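Local coordinates for protein phosphoribosyl-AMP cyclohydrolase (Medicago truncatula, PDB 7BGM) that catalyses, as a bifunctional plant enzyme, the second and third steps of histidine biosynthesis, probably hydrolysing phosphoribosyl-ATP to phosphoribosyl-AMP and then opening its purine ring, at residues Ser6-Ser10 against Val11-Asn15; Asn38-Ala41 against Val42-Ile46; Cys163-Ile166 against Arg167-Asn171; Lys183-Thr186 against Ala187-Ala191. All blocks are in the same frame, centred on the assembly; numbering follows the deposited sequence.

How the contacts relate
All four are local contacts within one chain, and they fall into two pairs. Contact 1 ends helix 3-9 and contact 2 begins helix 39-48; their centres lie about 11 Å apart, and they are joined by a salt bridge of 2.8 Å from Arg39 NH1 to Asp9 OD1 and by Trp13 packing on Arg39. Contacts 3 and 4 belong to the pyrophosphohydrolase part, on helices 159-178 and 183-204. Their centres are about 14 Å apart, and both reach one zinc ion, where Glu169 OE1 and Glu189 OE1 approach to 3.0 Å, two like charges brought together by the metal. Contact 2, in the cyclohydrolase part, lies about 49 Å from contact 3, centre to centre.

Contact 1 (Ser6-Ser10 against Val11-Asn15); sequences SLLDS and VKWDN
The first torsions of Leu8 (chi1 -64°) and Trp13 (chi1 -49°) place each CG beside its own backbone N, and from there the leucine branch and the indole meet at the end of helix 3-9. Trp13 NE1 donates to Leu8 O over 2.9 Å, with the carbonyl oxygen at the ring edge, somewhat tilted from the ring plane. The bond is bent, 144° at the hydrogen. Val11 N reaches the same oxygen at 3.2 Å from the opposite face of the carbonyl plane, leaving Leu8 O gripped by one backbone and one side-chain donor. Beside this polar link, Leu8 CD2 lies in the indole plane, 4.0 Å from Trp13 CZ2 at the edge. Val11 CG1 lies over the centre of one indole face, 3.5 Å above the ring plane, which probably limits how far the ring can tip. One residue earlier, Leu7 O also takes two donors, Ser10 N and Ser10 OG; the hydroxyl comes to 2.7 Å of Leu7 O in the carbonyl plane, on a lone pair, and in addition bonds Arg83. The indole and Leu8 together pack on Val42 of helix 39-48, while Leu7 packs on Leu112 of the second subunit. Helix C-terminal carbonyls are here taken up by side-chain and turn donors, and the chain then leaves through an inverse gamma turn centred on Lys12.

Contact 2 (Asn38-Ala41 against Val42-Ile46); sequences NREA and VATTI
Ala41, Val42 and Glu40 carry most of this contact in the first turns of helix 39-48, each through its backbone as much as its side chain. Both backbone polar groups of Ala41 are bonded. Its N donates to Asn38 OD1 at 2.9 Å, the capping bond of an N-cap asparagine, and its carbonyl oxygen receives Thr45 N at 3.0 Å and Thr45 OG1 at 2.9 Å from opposite faces of the carbonyl plane. The hydroxyl gets there because OG1 sits beside the backbone N of Thr45 (chi1 -58°), folded back over the preceding turn; it also takes a bond from Thr52 N. Val42 N gives the first helical bond, to Asn38 O at 3.1 Å, and Val42 CG2 lies 3.5 Å from that same oxygen. Glu40 has its chain extended, with CG opposite the backbone N (chi1 -179°), and runs alongside Thr44 in the same direction, Glu40 CG being 4.0 Å from Thr44 OG1. Thr44 N bonds Glu40 O at 2.9 Å. Around these residues, Ala41, Glu40 and Thr44 touch Leu61 of strand 60-63, while Val42 packs on Ile86 and Tyr88, which places the helix between helix 3-9 and strand 85-92. Chemically, the side-chain carbonyl oxygen of Asn38 accepts from an N-H that has no earlier helical carbonyl to use, and the buried Thr45 hydroxyl has both roles filled, donating to Ala41 O and accepting from Thr52 N.

Contact 3 (Cys163-Ile166 against Arg167-Asn171); sequences CSKI and REEAN. With ZN (zinc ion), chain E.
Arg167, Glu168, Glu169 and Ala170 each give their backbone N-H to the carbonyl four residues earlier, from Cys163 to Ile166, as in a regular alpha-helix; Glu169 N to Lys165 O is 2.7 Å. On this frame Lys165 bends forward along the helix, turning at chi2 (-64°) and chi3 (-54°), to run alongside Glu168 and Glu169 and bring its ammonium between them. Lys165 NZ makes a salt bridge to Glu169 OE2 at 3.1 Å, meeting that oxygen from above the carboxylate plane, 42° out of it. The second bridge, to Glu168 OE2, is modelled so short that its exact length is doubtful. Glu169 turns its other oxygen to the metal: OE1 binds the zinc ion at 2.0 Å, while Glu169 OE2 stays 3.2 Å from the zinc ion and serves the lysine. Glu169 and Glu172 supply the ExxE half, and Glu189 and Asp192 the ExxD half, of the signature of MazG-type pyrophosphohydrolases; Glu189, Asp192 and a water complete the zinc shell. Lys165 and Glu168 belong to a site where AMP has been seen in a structure of this protein, though none is bound to this chain here; Ile166 packs on His196 and Leu200 of helix 183-204. Arg167 leads to another face of the helix, its extended chain laying NH1 3.7 Å from Cys163 CB, obliquely to the guanidinium. Its polar end bonds Glu178 and Asn171 of the second subunit, where Ala170 also packs on its counterpart.

Contact 4 (Lys183-Thr186 against Ala187-Ala191); sequences KSRT and ASEMA. With ZN (zinc ion), chain E.
The zinc site of the pyrophosphohydrolase part takes one ligand from the first turns of helix 183-204, Glu189, the leading residue of the ExxD motif. Its OE1 binds the zinc ion at 2.0 Å. Glu189 OE2 is left to Arg185 one turn earlier: NH1 donates to it over 2.7 Å in a nearly straight salt bridge, 167° at the hydrogen. The arginine meets the anti lone pair, the one facing away from OE1, and holds the oxygen at the edge of its own guanidinium plane, while the guanidinium and carboxylate planes stand almost perpendicular, 89° apart. Bends at chi2 and chi3 of Arg185 bring its guanidinium forward alongside Glu189, and Glu189 CG comes within 3.3 Å of NH1. Metal on one oxygen and arginine on the other would fix the rotation of the carboxylate, and the nearby cation probably offsets part of the charge gathered at the zinc. The metal-bound water gives Glu189 OE2 a further, weak bond of 3.4 Å. Arg185 NE forms a salt bridge with Glu181. The N-H groups of Ala187 to Met190 bond the carbonyls of Lys183 to Thr186, Met190 N to Thr186 O at 2.9 Å. Glu189 and Met190 face helix 159-178, touching Glu172, Thr176 and Leu173, and Thr186 OG1 bonds Thr176 there; Lys183 NZ bonds Asp205 O and Glu210 (a salt bridge) of the second subunit, where Met190 packs on Ala197.

Contact 1 (Ser6-Ser10 against Val11-Asn15)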
loop_
_atom_site.group_PDB
_atom_site.type_symbol
_atom_site.label_atom_id
_atom_site.label_comp_id
_atom_site.label_asym_id
_atom_site.label_seq_id
_atom_site.Cartn_x
_atom_site.Cartn_y
_atom_site.Cartn_z
ATOM N N SER A 6 26.912 -11.951 -6.935
ATOM C CA SER A 6 26.497 -11.864 -8.331
ATOM C C SER A 6 25.292 -10.935 -8.481
ATOM O O SER A 6 25.216 -10.137 -9.428
ATOM C CB SER A 6 26.217 -13.276 -8.872
ATOM O OG SER A 6 25.637 -13.231 -10.170
ATOM N N LEU A 7 24.362 -10.992 -7.532
ATOM C CA LEU A 7 23.216 -10.104 -7.574
ATOM C C LEU A 7 23.652 -8.656 -7.390
ATOM O O LEU A 7 23.185 -7.748 -8.096
ATOM C CB LEU A 7 22.225 -10.528 -6.489
ATOM C CG LEU A 7 20.903 -9.796 -6.296
ATOM C CD1 LEU A 7 21.148 -8.689 -5.358
ATOM C CD2 LEU A 7 20.270 -9.271 -7.594
ATOM N N LEU A 8 24.520 -8.410 -6.411
ATOM C CA LEU A 8 24.948 -7.034 -6.165
ATOM C C LEU A 8 25.693 -6.451 -7.362
ATOM O O LEU A 8 25.605 -5.249 -7.615
ATOM C CB LEU A 8 25.815 -6.976 -4.913
ATOM C CG LEU A 8 25.091 -7.369 -3.629
ATOM C CD1 LEU A 8 26.115 -7.506 -2.519
ATOM C CD2 LEU A 8 24.014 -6.371 -3.230
ATOM N N ASP A 9 26.404 -7.282 -8.126
ATOM C CA ASP A 9 27.083 -6.770 -9.317
ATOM C C ASP A 9 26.100 -6.262 -10.368
ATOM O O ASP A 9 26.491 -5.490 -11.257
ATOM C CB ASP A 9 27.954 -7.852 -9.948
ATOM C CG ASP A 9 29.151 -8.232 -9.086
ATOM O OD1 ASP A 9 29.388 -7.564 -8.051
ATOM O OD2 ASP A 9 29.864 -9.195 -9.463
ATOM N N SER A 10 24.847 -6.686 -10.302
ATOM C CA SER A 10 23.855 -6.315 -11.306
ATOM C C SER A 10 23.048 -5.088 -10.921
ATOM O O SER A 10 22.192 -4.651 -11.717
ATOM C CB SER A 10 22.909 -7.494 -11.555
ATOM O OG SER A 10 21.945 -7.573 -10.503
ATOM N N VAL A 11 23.279 -4.526 -9.707
ATOM C CA VAL A 11 22.588 -3.322 -9.275
ATOM C C VAL A 11 23.277 -2.122 -9.909
ATOM O O VAL A 11 24.509 -2.112 -10.065
ATOM C CB VAL A 11 22.592 -3.217 -7.733
ATOM C CG1 VAL A 11 22.012 -1.871 -7.242
ATOM C CG2 VAL A 11 21.840 -4.388 -7.109
ATOM N N LYS A 12 22.482 -1.131 -10.326
ATOM C CA LYS A 12 22.992 0.082 -10.965
ATOM C C LYS A 12 23.272 1.116 -9.879
ATOM O O LYS A 12 22.479 2.035 -9.627
ATOM C CB LYS A 12 22.001 0.595 -12.005
ATOM C CG LYS A 12 22.405 1.840 -12.765
ATOM C CD LYS A 12 21.247 2.248 -13.664
ATOM C CE LYS A 12 21.548 3.490 -14.488
ATOM N NZ LYS A 12 20.299 3.905 -15.213
ATOM N N TRP A 13 24.428 0.940 -9.226
ATOM C CA TRP A 13 24.875 1.857 -8.182
ATOM C C TRP A 13 25.194 3.216 -8.809
ATOM O O TRP A 13 25.644 3.289 -9.958
ATOM C CB TRP A 13 26.124 1.301 -7.456
ATOM C CG TRP A 13 25.976 -0.146 -7.005
ATOM C CD1 TRP A 13 26.510 -1.277 -7.629
ATOM C CD2 TRP A 13 25.209 -0.632 -5.891
ATOM N NE1 TRP A 13 26.117 -2.427 -6.960
ATOM C CE2 TRP A 13 25.323 -2.058 -5.894
ATOM C CE3 TRP A 13 24.453 -0.007 -4.872
ATOM C CZ2 TRP A 13 24.705 -2.862 -4.934
ATOM C CZ3 TRP A 13 23.805 -0.825 -3.914
ATOM C CH2 TRP A 13 23.956 -2.242 -3.952
ATOM N N ASP A 14 24.953 4.291 -8.053
ATOM C CA ASP A 14 25.288 5.634 -8.521
ATOM C C ASP A 14 26.785 5.881 -8.302
ATOM O O ASP A 14 27.536 4.983 -7.910
ATOM C CB ASP A 14 24.382 6.683 -7.862
ATOM C CG ASP A 14 24.644 6.883 -6.356
ATOM O OD1 ASP A 14 25.682 6.439 -5.829
ATOM O OD2 ASP A 14 23.782 7.515 -5.684
ATOM N N ASN A 15 27.256 7.105 -8.547
ATOM C CA ASN A 15 28.705 7.304 -8.490
ATOM C C ASN A 15 29.229 7.489 -7.065
ATOM O O ASN A 15 30.414 7.797 -6.897
ATOM C CB ASN A 15 29.126 8.474 -9.383
ATOM C CG ASN A 15 28.453 9.764 -9.019
ATOM O OD1 ASN A 15 27.854 9.893 -7.952
ATOM N ND2 ASN A 15 28.560 10.749 -9.904
#

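Contact 2 (Asn38-Ala41 against Val42-Ile46)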
loop_
_atom_site.group_PDB
_atom_site.type_symbol
_atom_site.label_atom_id
_atom_site.label_comp_id
_atom_site.label_asym_id
_atom_site.label_seq_id
_atom_site.Cartn_x
_atom_site.Cartn_y
_atom_site.Cartn_z
ATOM N N ASN A 38 24.238 0.839 0.172
ATOM C CA ASN A 38 25.371 0.414 -0.627
ATOM C C ASN A 38 25.392 -1.118 -0.692
ATOM O O ASN A 38 24.455 -1.797 -0.235
ATOM C CB ASN A 38 26.684 0.987 -0.075
ATOM C CG ASN A 38 26.961 0.546 1.357
ATOM O OD1 ASN A 38 26.162 -0.180 1.958
ATOM N ND2 ASN A 38 28.081 1.008 1.921
ATOM N N ARG A 39 26.458 -1.681 -1.270
ATOM C CA ARG A 39 26.524 -3.133 -1.411
ATOM C C ARG A 39 26.351 -3.806 -0.057
ATOM O O ARG A 39 25.516 -4.710 0.115
ATOM C CB ARG A 39 27.858 -3.545 -2.029
ATOM C CG ARG A 39 27.944 -3.414 -3.525
ATOM C CD ARG A 39 29.342 -3.849 -3.971
ATOM N NE ARG A 39 29.458 -5.306 -3.972
ATOM C CZ ARG A 39 29.271 -6.052 -5.055
ATOM N NH1 ARG A 39 28.980 -5.462 -6.205
ATOM N NH2 ARG A 39 29.375 -7.377 -4.995
ATOM N N GLU A 40 27.137 -3.360 0.920
ATOM C CA GLU A 40 27.088 -3.974 2.239
ATOM C C GLU A 40 25.706 -3.856 2.876
ATOM O O GLU A 40 25.242 -4.811 3.504
ATOM C CB GLU A 40 28.145 -3.377 3.150
ATOM C CG GLU A 40 28.112 -4.029 4.524
ATOM C CD GLU A 40 29.302 -3.685 5.426
ATOM O OE1 GLU A 40 30.098 -2.761 5.115
ATOM O OE2 GLU A 40 29.437 -4.373 6.463
ATOM N N ALA A 41 25.026 -2.716 2.721
ATOM C CA ALA A 41 23.697 -2.576 3.328
ATOM C C ALA A 41 22.707 -3.573 2.738
ATOM O O ALA A 41 21.871 -4.132 3.471
ATOM C CB ALA A 41 23.150 -1.150 3.181
ATOM N N VAL A 42 22.753 -3.794 1.413
ATOM C CA VAL A 42 21.817 -4.736 0.816
ATOM C C VAL A 42 22.166 -6.153 1.247
ATOM O O VAL A 42 21.282 -6.950 1.609
ATOM C CB VAL A 42 21.818 -4.591 -0.717
ATOM C CG1 VAL A 42 20.905 -5.661 -1.354
ATOM C CG2 VAL A 42 21.373 -3.172 -1.109
ATOM N N ALA A 43 23.451 -6.495 1.227
ATOM C CA ALA A 43 23.859 -7.839 1.655
ATOM C C ALA A 43 23.464 -8.102 3.111
ATOM O O ALA A 43 23.016 -9.203 3.459
ATOM C CB ALA A 43 25.362 -8.014 1.473
ATOM N N THR A 44 23.588 -7.088 3.969
ATOM C CA THR A 44 23.243 -7.262 5.380
ATOM C C THR A 44 21.728 -7.369 5.564
ATOM O O THR A 44 21.259 -8.137 6.416
ATOM C CB THR A 44 23.817 -6.103 6.202
ATOM O OG1 THR A 44 25.246 -6.187 6.204
ATOM C CG2 THR A 44 23.322 -6.141 7.650
ATOM N N THR A 45 20.941 -6.628 4.756
ATOM C CA THR A 45 19.486 -6.764 4.823
ATOM C C THR A 45 19.068 -8.171 4.425
ATOM O O THR A 45 18.199 -8.775 5.056
ATOM C CB THR A 45 18.782 -5.755 3.907
ATOM O OG1 THR A 45 19.131 -4.398 4.245
ATOM C CG2 THR A 45 17.237 -5.963 3.972
ATOM N N ILE A 46 19.707 -8.716 3.403
ATOM C CA ILE A 46 19.408 -10.071 2.949
ATOM C C ILE A 46 19.788 -11.108 4.013
ATOM O O ILE A 46 18.998 -12.013 4.341
ATOM C CB ILE A 46 20.122 -10.339 1.614
ATOM C CG1 ILE A 46 19.493 -9.484 0.528
ATOM C CG2 ILE A 46 20.079 -11.850 1.263
ATOM C CD1 ILE A 46 20.235 -9.517 -0.805
#

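Contact 3 (Cys163-Ile166 against Arg167-Asn171)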
loop_
_atom_site.group_PDB
_atom_site.type_symbol
_atom_site.label_atom_id
_atom_site.label_comp_id
_atom_site.label_asym_id
_atom_site.label_seq_id
_atom_site.Cartn_x
_atom_site.Cartn_y
_atom_site.Cartn_z
ATOM N N CYS A 163 -25.147 -4.916 12.764
ATOM C CA CYS A 163 -25.068 -6.335 12.418
ATOM C C CYS A 163 -26.146 -6.701 11.418
ATOM O O CYS A 163 -25.911 -7.511 10.514
ATOM C CB CYS A 163 -25.194 -7.201 13.670
ATOM S SG CYS A 163 -23.760 -7.069 14.767
ATOM N N SER A 164 -27.327 -6.101 11.564
ATOM C CA SER A 164 -28.371 -6.239 10.559
ATOM C C SER A 164 -27.859 -5.878 9.168
ATOM O O SER A 164 -28.082 -6.615 8.200
ATOM C CB SER A 164 -29.557 -5.353 10.929
ATOM O OG SER A 164 -30.627 -5.586 10.043
ATOM N N LYS A 165 -27.167 -4.736 9.057
ATOM C CA LYS A 165 -26.654 -4.291 7.763
ATOM C C LYS A 165 -25.574 -5.229 7.225
ATOM O O LYS A 165 -25.523 -5.491 6.022
ATOM C CB LYS A 165 -26.102 -2.863 7.873
ATOM C CG LYS A 165 -27.176 -1.775 8.033
ATOM C CD LYS A 165 -28.082 -1.675 6.810
ATOM C CE LYS A 165 -27.286 -1.486 5.513
ATOM N NZ LYS A 165 -28.106 -1.808 4.303
ATOM N N ILE A 166 -24.682 -5.721 8.092
ATOM C CA ILE A 166 -23.603 -6.593 7.623
ATOM C C ILE A 166 -24.187 -7.866 7.029
ATOM O O ILE A 166 -23.805 -8.292 5.935
ATOM C CB ILE A 166 -22.618 -6.903 8.766
ATOM C CG1 ILE A 166 -21.745 -5.679 9.083
ATOM C CG2 ILE A 166 -21.729 -8.097 8.402
ATOM C CD1 ILE A 166 -20.972 -5.828 10.377
ATOM N N ARG A 167 -25.136 -8.485 7.741
ATOM C CA ARG A 167 -25.803 -9.665 7.212
ATOM C C ARG A 167 -26.538 -9.347 5.908
ATOM O O ARG A 167 -26.451 -10.107 4.931
ATOM C CB ARG A 167 -26.764 -10.221 8.271
ATOM C CG ARG A 167 -26.038 -10.894 9.433
ATOM C CD ARG A 167 -26.984 -11.483 10.467
ATOM N NE ARG A 167 -26.254 -12.227 11.495
ATOM C CZ ARG A 167 -26.033 -11.778 12.727
ATOM N NH1 ARG A 167 -26.477 -10.583 13.094
ATOM N NH2 ARG A 167 -25.341 -12.514 13.580
ATOM N N GLU A 168 -27.259 -8.219 5.878
ATOM C CA GLU A 168 -27.986 -7.809 4.680
ATOM C C GLU A 168 -27.051 -7.606 3.495
ATOM O O GLU A 168 -27.355 -8.033 2.371
ATOM C CB GLU A 168 -28.755 -6.521 4.966
ATOM C CG GLU A 168 -29.093 -5.692 3.728
ATOM C CD GLU A 168 -29.977 -4.489 4.038
ATOM O OE1 GLU A 168 -30.981 -4.644 4.774
ATOM O OE2 GLU A 168 -29.672 -3.385 3.544
ATOM N N GLU A 169 -25.915 -6.937 3.730
ATOM C CA GLU A 169 -24.997 -6.615 2.642
ATOM C C GLU A 169 -24.291 -7.861 2.121
ATOM O O GLU A 169 -24.012 -7.968 0.916
ATOM C CB GLU A 169 -23.960 -5.584 3.107
ATOM C CG GLU A 169 -24.521 -4.196 3.444
ATOM C CD GLU A 169 -25.124 -3.480 2.247
ATOM O OE1 GLU A 169 -25.024 -4.012 1.116
ATOM O OE2 GLU A 169 -25.696 -2.380 2.434
ATOM N N ALA A 170 -23.944 -8.785 3.022
ATOM C CA ALA A 170 -23.310 -10.024 2.592
ATOM C C ALA A 170 -24.233 -10.796 1.661
ATOM O O ALA A 170 -23.791 -11.376 0.661
ATOM C CB ALA A 170 -22.941 -10.879 3.804
ATOM N N ASN A 171 -25.528 -10.808 1.977
ATOM C CA ASN A 171 -26.495 -11.447 1.093
ATOM C C ASN A 171 -26.601 -10.722 -0.247
ATOM O O ASN A 171 -26.749 -11.369 -1.292
ATOM C CB ASN A 171 -27.855 -11.507 1.777
ATOM C CG ASN A 171 -28.887 -12.220 0.940
ATOM O OD1 ASN A 171 -28.769 -13.422 0.684
ATOM N ND2 ASN A 171 -29.908 -11.486 0.504
HETATM ZN ZN ZN E . -25.480 -3.105 -0.633
HETATM O O HOH W 1 -27.508 -2.691 -0.930
#

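Contact 4 (Lys183-Thr186 against Ala187-Ala191)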
loop_
_atom_site.group_PDB
_atom_site.type_symbol
_atom_site.label_atom_id
_atom_site.label_comp_id
_atom_site.label_asym_id
_atom_site.label_seq_id
_atom_site.Cartn_x
_atom_site.Cartn_y
_atom_site.Cartn_z
ATOM N N LYS A 183 -20.789 -6.738 -13.155
ATOM C CA LYS A 183 -19.681 -6.643 -12.213
ATOM C C LYS A 183 -19.669 -5.300 -11.491
ATOM O O LYS A 183 -19.169 -5.214 -10.364
ATOM C CB LYS A 183 -18.348 -6.900 -12.918
ATOM C CG LYS A 183 -18.093 -6.050 -14.143
ATOM C CD LYS A 183 -16.631 -6.135 -14.559
ATOM C CE LYS A 183 -15.712 -5.621 -13.438
ATOM N NZ LYS A 183 -14.306 -5.335 -13.856
ATOM N N SER A 184 -20.232 -4.250 -12.104
ATOM C CA SER A 184 -20.352 -2.977 -11.400
ATOM C C SER A 184 -21.188 -3.141 -10.136
ATOM O O SER A 184 -20.909 -2.517 -9.102
ATOM C CB SER A 184 -20.965 -1.912 -12.317
ATOM O OG SER A 184 -22.345 -2.157 -12.550
ATOM N N ARG A 185 -22.209 -3.999 -10.195
ATOM C CA ARG A 185 -23.005 -4.285 -9.007
ATOM C C ARG A 185 -22.185 -5.020 -7.958
ATOM O O ARG A 185 -22.254 -4.693 -6.766
ATOM C CB ARG A 185 -24.236 -5.101 -9.392
ATOM C CG ARG A 185 -25.262 -4.304 -10.142
ATOM C CD ARG A 185 -26.071 -3.454 -9.175
ATOM N NE ARG A 185 -26.899 -4.275 -8.284
ATOM C CZ ARG A 185 -26.741 -4.357 -6.964
ATOM N NH1 ARG A 185 -25.786 -3.654 -6.360
ATOM N NH2 ARG A 185 -27.548 -5.132 -6.244
ATOM N N THR A 186 -21.402 -6.012 -8.386
ATOM C CA THR A 186 -20.554 -6.753 -7.454
ATOM C C THR A 186 -19.575 -5.823 -6.737
ATOM O O THR A 186 -19.397 -5.911 -5.515
ATOM C CB THR A 186 -19.806 -7.865 -8.200
ATOM O OG1 THR A 186 -20.743 -8.842 -8.708
ATOM C CG2 THR A 186 -18.824 -8.551 -7.272
ATOM N N ALA A 187 -18.927 -4.921 -7.479
ATOM C CA ALA A 187 -17.993 -3.994 -6.838
ATOM C C ALA A 187 -18.715 -3.096 -5.843
ATOM O O ALA A 187 -18.215 -2.821 -4.744
ATOM C CB ALA A 187 -17.287 -3.148 -7.900
ATOM N N SER A 188 -19.888 -2.609 -6.226
ATOM C CA SER A 188 -20.635 -1.727 -5.351
ATOM C C SER A 188 -21.077 -2.450 -4.083
ATOM O O SER A 188 -21.014 -1.886 -2.984
ATOM C CB SER A 188 -21.833 -1.164 -6.106
ATOM O OG SER A 188 -22.543 -0.294 -5.270
ATOM N N GLU A 189 -21.518 -3.703 -4.211
ATOM C CA GLU A 189 -21.937 -4.448 -3.023
ATOM C C GLU A 189 -20.744 -4.827 -2.148
ATOM O O GLU A 189 -20.854 -4.835 -0.913
ATOM C CB GLU A 189 -22.726 -5.684 -3.428
ATOM C CG GLU A 189 -24.090 -5.306 -4.017
ATOM C CD GLU A 189 -24.872 -4.349 -3.112
ATOM O OE1 GLU A 189 -24.802 -4.493 -1.882
ATOM O OE2 GLU A 189 -25.566 -3.446 -3.628
ATOM N N MET A 190 -19.602 -5.163 -2.757
ATOM C CA MET A 190 -18.404 -5.413 -1.955
ATOM C C MET A 190 -17.999 -4.174 -1.172
ATOM O O MET A 190 -17.531 -4.278 -0.030
ATOM C CB MET A 190 -17.241 -5.862 -2.840
ATOM C CG MET A 190 -15.987 -6.250 -2.057
ATOM S SD MET A 190 -16.226 -7.774 -1.107
ATOM C CE MET A 190 -14.636 -7.829 -0.278
ATOM N N ALA A 191 -18.163 -2.991 -1.765
ATOM C CA ALA A 191 -17.844 -1.778 -1.024
ATOM C C ALA A 191 -18.787 -1.598 0.160
ATOM O O ALA A 191 -18.357 -1.154 1.233
ATOM C CB ALA A 191 -17.876 -0.555 -1.946
HETATM ZN ZN ZN E . -25.480 -3.105 -0.633
HETATM O O HOH W 1 -27.508 -2.691 -0.930
#